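Separin (Saccharomyces cerevisiae, PDB 5U1T) is a caspase-like cysteine protease that triggers chromosome segregation by cleaving the cohesin subunit MCD1/SCC1 at the onset of anaphase. Local coordinates at residues L135-I140 with L180-V185; S158-Y163 with L198-Q203; S1492-C1497 with Y1515-G1520. One frame throughout, in Å; residues are numbered along the deposited sequence.

From the N terminus, contact 1 comes first: helix 129-142 meets helix 172-185 across a loop of 39 intervening residues. Contact 2 opens within that loop, at residues 158-163, and closes beyond it on helix 190-203, so the two cross along the chain. They do not touch, their centres lying about 15 Å apart, and each ties together two N-terminal helices that are not neighbours in the chain. Contact 3 follows in series, its centre about 118 Å from that of contact 1 and on the opposite side of the chain's centre. Its connection of 17 residues begins just after C1497, probably the catalytic cysteine, and joins a strand and a helix.

Contact 1 of 3, residues L135-I140 with L180-V185; sequences LALQII and LSFFSV
F182 reaches from helix 172-185 to helix 129-142, where L137 and I140 receive its ring. The ring tip, CZ, lies 4.1 Å from CD2 of L137, and the two side chains cross at about a right angle. CG2 of I140 approaches the same CZ obliquely, at 4.3 Å. L137 turns its CG anti to its own carbonyl carbon (chi1 -72°), which directs CD2 toward the phenylalanine. All three residues are buried.

The second kind of contact is between ring edge and backbone. The carbonyl oxygen of L137 lies in the plane of the F182 ring, 3.6 Å from CE1 and 3.7 Å from CZ, so it faces the C-H edge and not the pi cloud. Since the CA atoms of L137 and F182 are 9.0 Å apart, the ring is what bridges the two backbones.

Neighbours complete the packing. V146 and I153 of helix 146-158 also touch F182, F157 of that helix touches L137 and its Y149 touches I140, while L117 packs on both L137 and I140. L141 of helix 129-142 packs on F182, S181 and V185. The backbone of another protein's chain hydrogen-bonds OE1 of Q138 and packs on S181.

This is buried helix packing in the N-terminal helical part of the chain, far from the active site. Between the two segments it is apolar, to which the carbonyl oxygen at the slightly positive ring edge probably adds a weak attraction; neither charge nor a side-chain hydrogen bond is needed.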
loop_
_atom_site.group_PDB
_atom_site.type_symbol
_atom_site.label_atom_id
_atom_site.label_comp_id
_atom_site.label_asym_id
_atom_site.label_seq_id
_atom_site.Cartn_x
_atom_site.Cartn_y
_atom_site.Cartn_z
ATOM N N LEU A 135 43.304 -44.670 26.976
ATOM C CA LEU A 135 44.633 -44.064 26.934
ATOM C C LEU A 135 45.005 -43.501 28.313
ATOM O O LEU A 135 46.144 -43.628 28.762
ATOM C CB LEU A 135 44.704 -42.979 25.862
ATOM C CG LEU A 135 44.426 -43.457 24.426
ATOM C CD1 LEU A 135 44.170 -42.293 23.438
ATOM C CD2 LEU A 135 45.569 -44.304 23.951
ATOM N N ALA A 136 44.030 -42.901 28.985
ATOM C CA ALA A 136 44.250 -42.368 30.311
ATOM C C ALA A 136 44.561 -43.496 31.288
ATOM O O ALA A 136 45.418 -43.346 32.171
ATOM C CB ALA A 136 43.044 -41.566 30.773
ATOM N N LEU A 137 43.880 -44.625 31.140
ATOM C CA LEU A 137 44.169 -45.774 32.002
ATOM C C LEU A 137 45.558 -46.334 31.709
ATOM O O LEU A 137 46.274 -46.728 32.627
ATOM C CB LEU A 137 43.116 -46.866 31.841
ATOM C CG LEU A 137 41.755 -46.538 32.453
ATOM C CD1 LEU A 137 40.789 -47.682 32.269
ATOM C CD2 LEU A 137 41.871 -46.174 33.911
ATOM N N GLN A 138 45.935 -46.358 30.435
ATOM C CA GLN A 138 47.272 -46.782 30.027
ATOM C C GLN A 138 48.319 -45.931 30.723
ATOM O O GLN A 138 49.282 -46.461 31.286
ATOM C CB GLN A 138 47.431 -46.694 28.499
ATOM C CG GLN A 138 48.812 -47.056 27.933
ATOM C CD GLN A 138 49.204 -48.516 28.165
ATOM O OE1 GLN A 138 48.359 -49.371 28.443
ATOM N NE2 GLN A 138 50.503 -48.800 28.056
ATOM N N ILE A 139 48.120 -44.617 30.704
ATOM C CA ILE A 139 49.048 -43.680 31.325
ATOM C C ILE A 139 49.128 -43.915 32.835
ATOM O O ILE A 139 50.232 -44.022 33.378
ATOM C CB ILE A 139 48.649 -42.213 31.019
ATOM C CG1 ILE A 139 48.735 -41.958 29.513
ATOM C CG2 ILE A 139 49.551 -41.240 31.747
ATOM C CD1 ILE A 139 48.313 -40.582 29.087
ATOM N N ILE A 140 47.977 -44.028 33.504
ATOM C CA ILE A 140 47.941 -44.273 34.954
ATOM C C ILE A 140 48.708 -45.548 35.279
ATOM O O ILE A 140 49.420 -45.657 36.295
ATOM C CB ILE A 140 46.495 -44.391 35.483
ATOM C CG1 ILE A 140 45.723 -43.096 35.227
ATOM C CG2 ILE A 140 46.486 -44.706 36.970
ATOM C CD1 ILE A 140 44.264 -43.166 35.593
ATOM N N LEU A 180 42.849 -56.529 33.510
ATOM C CA LEU A 180 43.671 -57.588 34.006
ATOM C C LEU A 180 44.972 -57.024 34.465
ATOM O O LEU A 180 45.493 -57.414 35.489
ATOM C CB LEU A 180 43.947 -58.585 32.907
ATOM C CG LEU A 180 44.925 -59.661 33.343
ATOM C CD1 LEU A 180 44.185 -60.625 34.242
ATOM C CD2 LEU A 180 45.511 -60.377 32.144
ATOM N N SER A 181 45.497 -56.072 33.718
ATOM C CA SER A 181 46.761 -55.489 34.093
ATOM C C SER A 181 46.642 -54.643 35.354
ATOM O O SER A 181 47.578 -54.536 36.110
ATOM C CB SER A 181 47.393 -54.756 32.928
ATOM O OG SER A 181 47.113 -53.396 33.013
ATOM N N PHE A 182 45.495 -54.036 35.579
ATOM C CA PHE A 182 45.297 -53.290 36.797
ATOM C C PHE A 182 45.201 -54.284 37.936
ATOM O O PHE A 182 45.741 -54.076 39.003
ATOM C CB PHE A 182 44.043 -52.441 36.705
ATOM C CG PHE A 182 44.313 -51.028 36.319
ATOM C CD1 PHE A 182 44.842 -50.729 35.089
ATOM C CD2 PHE A 182 44.071 -50.009 37.194
ATOM C CE1 PHE A 182 45.115 -49.440 34.730
ATOM C CE2 PHE A 182 44.338 -48.711 36.843
ATOM C CZ PHE A 182 44.858 -48.427 35.610
ATOM N N PHE A 183 44.510 -55.379 37.692
ATOM C CA PHE A 183 44.342 -56.417 38.677
ATOM C C PHE A 183 45.694 -56.909 39.072
ATOM O O PHE A 183 45.970 -57.139 40.226
ATOM C CB PHE A 183 43.561 -57.549 38.059
ATOM C CG PHE A 183 43.724 -58.852 38.757
ATOM C CD1 PHE A 183 43.092 -59.089 39.954
ATOM C CD2 PHE A 183 44.472 -59.853 38.189
ATOM C CE1 PHE A 183 43.225 -60.301 40.583
ATOM C CE2 PHE A 183 44.613 -61.064 38.811
ATOM C CZ PHE A 183 43.987 -61.288 40.010
ATOM N N SER A 184 46.550 -57.060 38.087
ATOM C CA SER A 184 47.907 -57.511 38.353
ATOM C C SER A 184 48.678 -56.577 39.297
ATOM O O SER A 184 49.184 -57.022 40.332
ATOM C CB SER A 184 48.675 -57.667 37.040
ATOM O OG SER A 184 50.070 -57.620 37.289
ATOM N N VAL A 185 48.762 -55.290 38.954
ATOM C CA VAL A 185 49.667 -54.382 39.670
ATOM C C VAL A 185 49.116 -53.821 40.976
ATOM O O VAL A 185 49.885 -53.324 41.795
ATOM C CB VAL A 185 50.075 -53.173 38.805
ATOM C CG1 VAL A 185 50.906 -53.610 37.621
ATOM C CG2 VAL A 185 48.851 -52.421 38.359
#

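Contact 2 of 3, residues S158-Y163 with L198-Q203; sequences SHDKRY and LQYIKQ
D160 and Y200 come from opposite directions, the phenol hydroxyl settling beside CB and OD2 of D160, and theirs is the close part of this buried contact. The OH of Y200 donates to OD2 of D160 over 3.3 Å, on the anti side of the carboxylate and 19° out of its plane. Carboxylate and ring planes are 26° apart, and OD2 lies at the ring's edge, 3.7 Å from CE1. With CG between the backbone N and the carbonyl carbon (chi1 54°), the aspartate brings OD2 alongside the phenol oxygen. The same OD2 forms a salt bridge with K196, a charge that probably favours the ionised acid.

The glutamine side is looser. NE2 of Q199 stays 3.8 Å from D160 OD2; it donates to OE1 of partly exposed Q203 (3.0 Å), on a lone pair in the carbonyl plane. K196 also binds OE1 of Q199, holding the amide at both ends.

In the N-terminal helical part, far from the active site, the contact joins helix 160-163, with H159 at its N-cap position, to helix 190-203; the Y200 ring packs on L175, T176 and V179 of helix 172-185, and Q199 touches S245 of helix 236-250.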
loop_
_atom_site.group_PDB
_atom_site.type_symbol
_atom_site.label_atom_id
_atom_site.label_comp_id
_atom_site.label_asym_id
_atom_site.label_seq_id
_atom_site.Cartn_x
_atom_site.Cartn_y
_atom_site.Cartn_z
ATOM N N SER A 158 32.952 -49.322 38.638
ATOM C CA SER A 158 31.696 -49.534 39.365
ATOM C C SER A 158 30.509 -49.158 38.481
ATOM O O SER A 158 29.580 -49.936 38.321
ATOM C CB SER A 158 31.665 -48.721 40.672
ATOM O OG SER A 158 30.441 -48.888 41.384
ATOM N N HIS A 159 30.562 -47.964 37.898
ATOM C CA HIS A 159 29.516 -47.490 36.998
ATOM C C HIS A 159 29.960 -47.527 35.543
ATOM O O HIS A 159 29.731 -46.575 34.803
ATOM C CB HIS A 159 29.098 -46.072 37.358
ATOM C CG HIS A 159 28.549 -45.946 38.738
ATOM N ND1 HIS A 159 29.289 -45.453 39.792
ATOM C CD2 HIS A 159 27.333 -46.258 39.242
ATOM C CE1 HIS A 159 28.550 -45.461 40.885
ATOM N NE2 HIS A 159 27.358 -45.947 40.579
ATOM N N ASP A 160 30.590 -48.633 35.149
ATOM C CA ASP A 160 31.018 -48.865 33.771
ATOM C C ASP A 160 29.900 -48.697 32.736
ATOM O O ASP A 160 30.165 -48.295 31.602
ATOM C CB ASP A 160 31.614 -50.269 33.645
ATOM C CG ASP A 160 30.677 -51.347 34.150
ATOM O OD1 ASP A 160 29.491 -51.047 34.415
ATOM O OD2 ASP A 160 31.129 -52.500 34.278
ATOM N N LYS A 161 28.662 -49.015 33.119
ATOM C CA LYS A 161 27.510 -48.854 32.233
ATOM C C LYS A 161 27.361 -47.417 31.755
ATOM O O LYS A 161 26.912 -47.152 30.635
ATOM C CB LYS A 161 26.228 -49.296 32.935
ATOM C CG LYS A 161 25.900 -50.742 32.712
ATOM C CD LYS A 161 25.310 -51.381 33.948
ATOM C CE LYS A 161 23.797 -51.490 33.863
ATOM N NZ LYS A 161 23.265 -52.436 34.907
ATOM N N ARG A 162 27.743 -46.486 32.617
ATOM C CA ARG A 162 27.577 -45.082 32.326
ATOM C C ARG A 162 28.837 -44.472 31.747
ATOM O O ARG A 162 28.772 -43.721 30.774
ATOM C CB ARG A 162 27.161 -44.339 33.585
ATOM C CG ARG A 162 27.424 -42.869 33.519
ATOM C CD ARG A 162 26.963 -42.190 34.776
ATOM N NE ARG A 162 27.234 -40.763 34.728
ATOM C CZ ARG A 162 26.996 -39.925 35.726
ATOM N NH1 ARG A 162 27.267 -38.635 35.580
ATOM N NH2 ARG A 162 26.478 -40.369 36.861
ATOM N N TYR A 163 29.991 -44.788 32.322
ATOM C CA TYR A 163 31.198 -44.103 31.875
ATOM C C TYR A 163 31.864 -44.761 30.673
ATOM O O TYR A 163 32.657 -44.122 29.985
ATOM C CB TYR A 163 32.204 -43.984 33.016
ATOM C CG TYR A 163 31.657 -43.253 34.212
ATOM C CD1 TYR A 163 31.158 -41.952 34.095
ATOM C CD2 TYR A 163 31.640 -43.862 35.469
ATOM C CE1 TYR A 163 30.648 -41.278 35.196
ATOM C CE2 TYR A 163 31.137 -43.200 36.574
ATOM C CZ TYR A 163 30.642 -41.911 36.430
ATOM O OH TYR A 163 30.144 -41.277 37.539
ATOM N N LEU A 198 36.469 -61.012 34.792
ATOM C CA LEU A 198 35.698 -62.208 34.447
ATOM C C LEU A 198 34.404 -61.785 33.765
ATOM O O LEU A 198 34.044 -62.320 32.712
ATOM C CB LEU A 198 35.404 -63.071 35.684
ATOM C CG LEU A 198 36.626 -63.686 36.372
ATOM C CD1 LEU A 198 36.230 -64.617 37.518
ATOM C CD2 LEU A 198 37.503 -64.412 35.362
ATOM N N GLN A 199 33.722 -60.813 34.365
ATOM C CA GLN A 199 32.480 -60.291 33.807
ATOM C C GLN A 199 32.668 -59.849 32.356
ATOM O O GLN A 199 31.882 -60.225 31.494
ATOM C CB GLN A 199 31.963 -59.133 34.658
ATOM C CG GLN A 199 30.797 -58.368 34.041
ATOM C CD GLN A 199 30.695 -56.943 34.567
ATOM O OE1 GLN A 199 31.248 -56.613 35.619
ATOM N NE2 GLN A 199 29.999 -56.091 33.830
ATOM N N TYR A 200 33.723 -59.085 32.078
ATOM C CA TYR A 200 33.922 -58.539 30.731
ATOM C C TYR A 200 34.154 -59.651 29.714
ATOM O O TYR A 200 33.548 -59.659 28.639
ATOM C CB TYR A 200 35.092 -57.541 30.695
ATOM C CG TYR A 200 34.736 -56.131 31.139
ATOM C CD1 TYR A 200 33.440 -55.805 31.513
ATOM C CD2 TYR A 200 35.701 -55.126 31.177
ATOM C CE1 TYR A 200 33.116 -54.521 31.923
ATOM C CE2 TYR A 200 35.386 -53.843 31.582
ATOM C CZ TYR A 200 34.091 -53.546 31.955
ATOM O OH TYR A 200 33.763 -52.275 32.360
ATOM N N ILE A 201 35.021 -60.587 30.070
ATOM C CA ILE A 201 35.359 -61.709 29.201
ATOM C C ILE A 201 34.131 -62.565 28.832
ATOM O O ILE A 201 34.029 -63.066 27.706
ATOM C CB ILE A 201 36.454 -62.580 29.855
ATOM C CG1 ILE A 201 37.820 -61.929 29.621
ATOM C CG2 ILE A 201 36.424 -63.991 29.320
ATOM C CD1 ILE A 201 38.962 -62.893 29.569
ATOM N N LYS A 202 33.196 -62.711 29.768
ATOM C CA LYS A 202 31.907 -63.328 29.460
ATOM C C LYS A 202 31.081 -62.390 28.593
ATOM O O LYS A 202 30.518 -62.796 27.577
ATOM C CB LYS A 202 31.138 -63.671 30.741
ATOM C CG LYS A 202 29.821 -64.421 30.518
ATOM C CD LYS A 202 29.897 -65.847 31.052
ATOM C CE LYS A 202 28.603 -66.610 30.799
ATOM N NZ LYS A 202 28.717 -68.069 31.141
ATOM N N GLN A 203 31.031 -61.128 29.002
ATOM C CA GLN A 203 30.186 -60.129 28.369
ATOM C C GLN A 203 30.528 -59.895 26.914
ATOM O O GLN A 203 29.653 -59.620 26.083
ATOM C CB GLN A 203 30.306 -58.811 29.120
ATOM C CG GLN A 203 29.189 -57.823 28.856
ATOM C CD GLN A 203 29.090 -56.832 29.987
ATOM O OE1 GLN A 203 29.556 -57.117 31.095
ATOM N NE2 GLN A 203 28.507 -55.661 29.724
#

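Contact 3 of 3, residues S1492-C1497 with Y1515-G1520; sequences SFLLGC and YTYLLG
Y1517 points its ring from helix 1513-1519 at S1492 and L1494, alternate residues of strand 1492-1494 that face the helix. L1494 comes from the opposite direction: its CD1 lies 3.7 Å from CE2 of Y1517, and its CD2 sits over one face of the ring, 4.2 Å from CE1. S1492 stands at the ring's edge, near its plane, with OG 3.5 Å from CE2.

A second shell fixes both polar groups. OG of S1492 is hydrogen-bonded to the carbonyl oxygen of A1490, and the hydroxyl of Y1517 to that of G1473, so the ring is anchored at its far end while leucine packs on its face. The Y1517 torsion, CG anti to the carbonyl carbon (chi1 -83°), aims the ring at the strand. Inverse gamma turns centred on L1494 and L1495 lead on to C1497, the active-site cysteine by similarity. C1497 shares a backbone hydrogen bond with G1472, and N1528 binds the carbonyl oxygen of G1496.

Helix 1513-1519 thereby packs on the mixed sheet of the caspase-like (clan CD) protease fold as the crossover of a beta-alpha-beta unit, between strand 1492-1494 and its parallel neighbour 1524-1528; strand 1465-1469 flanks 1492-1494 on the other side, and helix 1534-1548 packs against F1493 and L1495.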
loop_
_atom_site.group_PDB
_atom_site.type_symbol
_atom_site.label_atom_id
_atom_site.label_comp_id
_atom_site.label_asym_id
_atom_site.label_seq_id
_atom_site.Cartn_x
_atom_site.Cartn_y
_atom_site.Cartn_z
ATOM N N SER A 1492 -25.563 40.985 -6.687
ATOM C CA SER A 1492 -24.243 41.552 -6.460
ATOM C C SER A 1492 -23.675 42.330 -7.649
ATOM O O SER A 1492 -23.705 41.863 -8.785
ATOM C CB SER A 1492 -23.280 40.441 -6.061
ATOM O OG SER A 1492 -23.792 39.721 -4.959
ATOM N N PHE A 1493 -23.171 43.529 -7.372
ATOM C CA PHE A 1493 -22.387 44.286 -8.344
ATOM C C PHE A 1493 -20.885 44.078 -8.084
ATOM O O PHE A 1493 -20.252 44.872 -7.390
ATOM C CB PHE A 1493 -22.734 45.785 -8.290
ATOM C CG PHE A 1493 -24.098 46.124 -8.831
ATOM C CD1 PHE A 1493 -24.380 45.990 -10.174
ATOM C CD2 PHE A 1493 -25.094 46.591 -8.002
ATOM C CE1 PHE A 1493 -25.636 46.304 -10.675
ATOM C CE2 PHE A 1493 -26.352 46.909 -8.506
ATOM C CZ PHE A 1493 -26.620 46.761 -9.840
ATOM N N LEU A 1494 -20.324 43.002 -8.623
ATOM C CA LEU A 1494 -18.894 42.723 -8.487
ATOM C C LEU A 1494 -18.064 43.621 -9.404
ATOM O O LEU A 1494 -17.427 43.136 -10.341
ATOM C CB LEU A 1494 -18.600 41.245 -8.814
ATOM C CG LEU A 1494 -18.586 40.195 -7.704
ATOM C CD1 LEU A 1494 -19.924 40.095 -7.038
ATOM C CD2 LEU A 1494 -18.175 38.842 -8.249
ATOM N N LEU A 1495 -18.065 44.924 -9.156
ATOM C CA LEU A 1495 -17.424 45.864 -10.084
ATOM C C LEU A 1495 -15.897 45.946 -9.920
ATOM O O LEU A 1495 -15.362 47.012 -9.614
ATOM C CB LEU A 1495 -18.023 47.263 -9.919
ATOM C CG LEU A 1495 -19.531 47.359 -9.667
ATOM C CD1 LEU A 1495 -19.984 48.809 -9.425
ATOM C CD2 LEU A 1495 -20.289 46.744 -10.820
ATOM N N GLY A 1496 -15.196 44.835 -10.134
ATOM C CA GLY A 1496 -13.744 44.832 -10.041
ATOM C C GLY A 1496 -13.041 44.071 -11.154
ATOM O O GLY A 1496 -13.678 43.321 -11.893
ATOM N N CYS A 1497 -11.727 44.270 -11.268
ATOM C CA CYS A 1497 -10.902 43.497 -12.196
ATOM C C CYS A 1497 -11.183 42.006 -12.146
ATOM O O CYS A 1497 -10.989 41.365 -11.115
ATOM C CB CYS A 1497 -9.418 43.710 -11.910
ATOM S SG CYS A 1497 -8.767 45.241 -12.533
ATOM N N TYR A 1515 -19.667 31.663 -11.015
ATOM C CA TYR A 1515 -20.415 30.441 -10.798
ATOM C C TYR A 1515 -20.652 30.189 -9.331
ATOM O O TYR A 1515 -21.643 29.589 -8.960
ATOM C CB TYR A 1515 -19.647 29.238 -11.324
ATOM C CG TYR A 1515 -19.728 29.001 -12.801
ATOM C CD1 TYR A 1515 -20.570 29.730 -13.597
ATOM C CD2 TYR A 1515 -18.946 28.045 -13.396
ATOM C CE1 TYR A 1515 -20.627 29.510 -14.950
ATOM C CE2 TYR A 1515 -18.997 27.819 -14.743
ATOM C CZ TYR A 1515 -19.841 28.551 -15.509
ATOM O OH TYR A 1515 -19.889 28.311 -16.843
ATOM N N THR A 1516 -19.725 30.614 -8.491
ATOM C CA THR A 1516 -19.894 30.386 -7.075
ATOM C C THR A 1516 -21.073 31.166 -6.531
ATOM O O THR A 1516 -21.850 30.631 -5.772
ATOM C CB THR A 1516 -18.620 30.637 -6.273
ATOM O OG1 THR A 1516 -18.534 32.010 -5.940
ATOM C CG2 THR A 1516 -17.432 30.265 -7.063
ATOM N N TYR A 1517 -21.229 32.413 -6.935
ATOM C CA TYR A 1517 -22.350 33.185 -6.461
ATOM C C TYR A 1517 -23.622 32.536 -6.908
ATOM O O TYR A 1517 -24.534 32.376 -6.133
ATOM C CB TYR A 1517 -22.302 34.604 -6.959
ATOM C CG TYR A 1517 -21.425 35.501 -6.150
ATOM C CD1 TYR A 1517 -20.083 35.265 -6.054
ATOM C CD2 TYR A 1517 -21.935 36.593 -5.499
ATOM C CE1 TYR A 1517 -19.267 36.089 -5.328
ATOM C CE2 TYR A 1517 -21.125 37.419 -4.765
ATOM C CZ TYR A 1517 -19.791 37.158 -4.687
ATOM O OH TYR A 1517 -18.974 37.966 -3.960
ATOM N N LEU A 1518 -23.693 32.149 -8.163
ATOM C CA LEU A 1518 -24.920 31.527 -8.638
ATOM C C LEU A 1518 -25.277 30.355 -7.744
ATOM O O LEU A 1518 -26.440 30.158 -7.392
ATOM C CB LEU A 1518 -24.770 31.076 -10.087
ATOM C CG LEU A 1518 -24.852 32.212 -11.101
ATOM C CD1 LEU A 1518 -24.568 31.734 -12.526
ATOM C CD2 LEU A 1518 -26.221 32.830 -11.002
ATOM N N LEU A 1519 -24.258 29.597 -7.355
ATOM C CA LEU A 1519 -24.467 28.417 -6.532
ATOM C C LEU A 1519 -24.821 28.781 -5.086
ATOM O O LEU A 1519 -25.437 27.991 -4.376
ATOM C CB LEU A 1519 -23.231 27.522 -6.567
ATOM C CG LEU A 1519 -23.022 26.801 -7.896
ATOM C CD1 LEU A 1519 -21.761 25.960 -7.839
ATOM C CD2 LEU A 1519 -24.236 25.941 -8.205
ATOM N N GLY A 1520 -24.438 29.978 -4.658
ATOM C CA GLY A 1520 -24.869 30.496 -3.371
ATOM C C GLY A 1520 -26.306 30.989 -3.383
ATOM O O GLY A 1520 -26.842 31.405 -2.355
#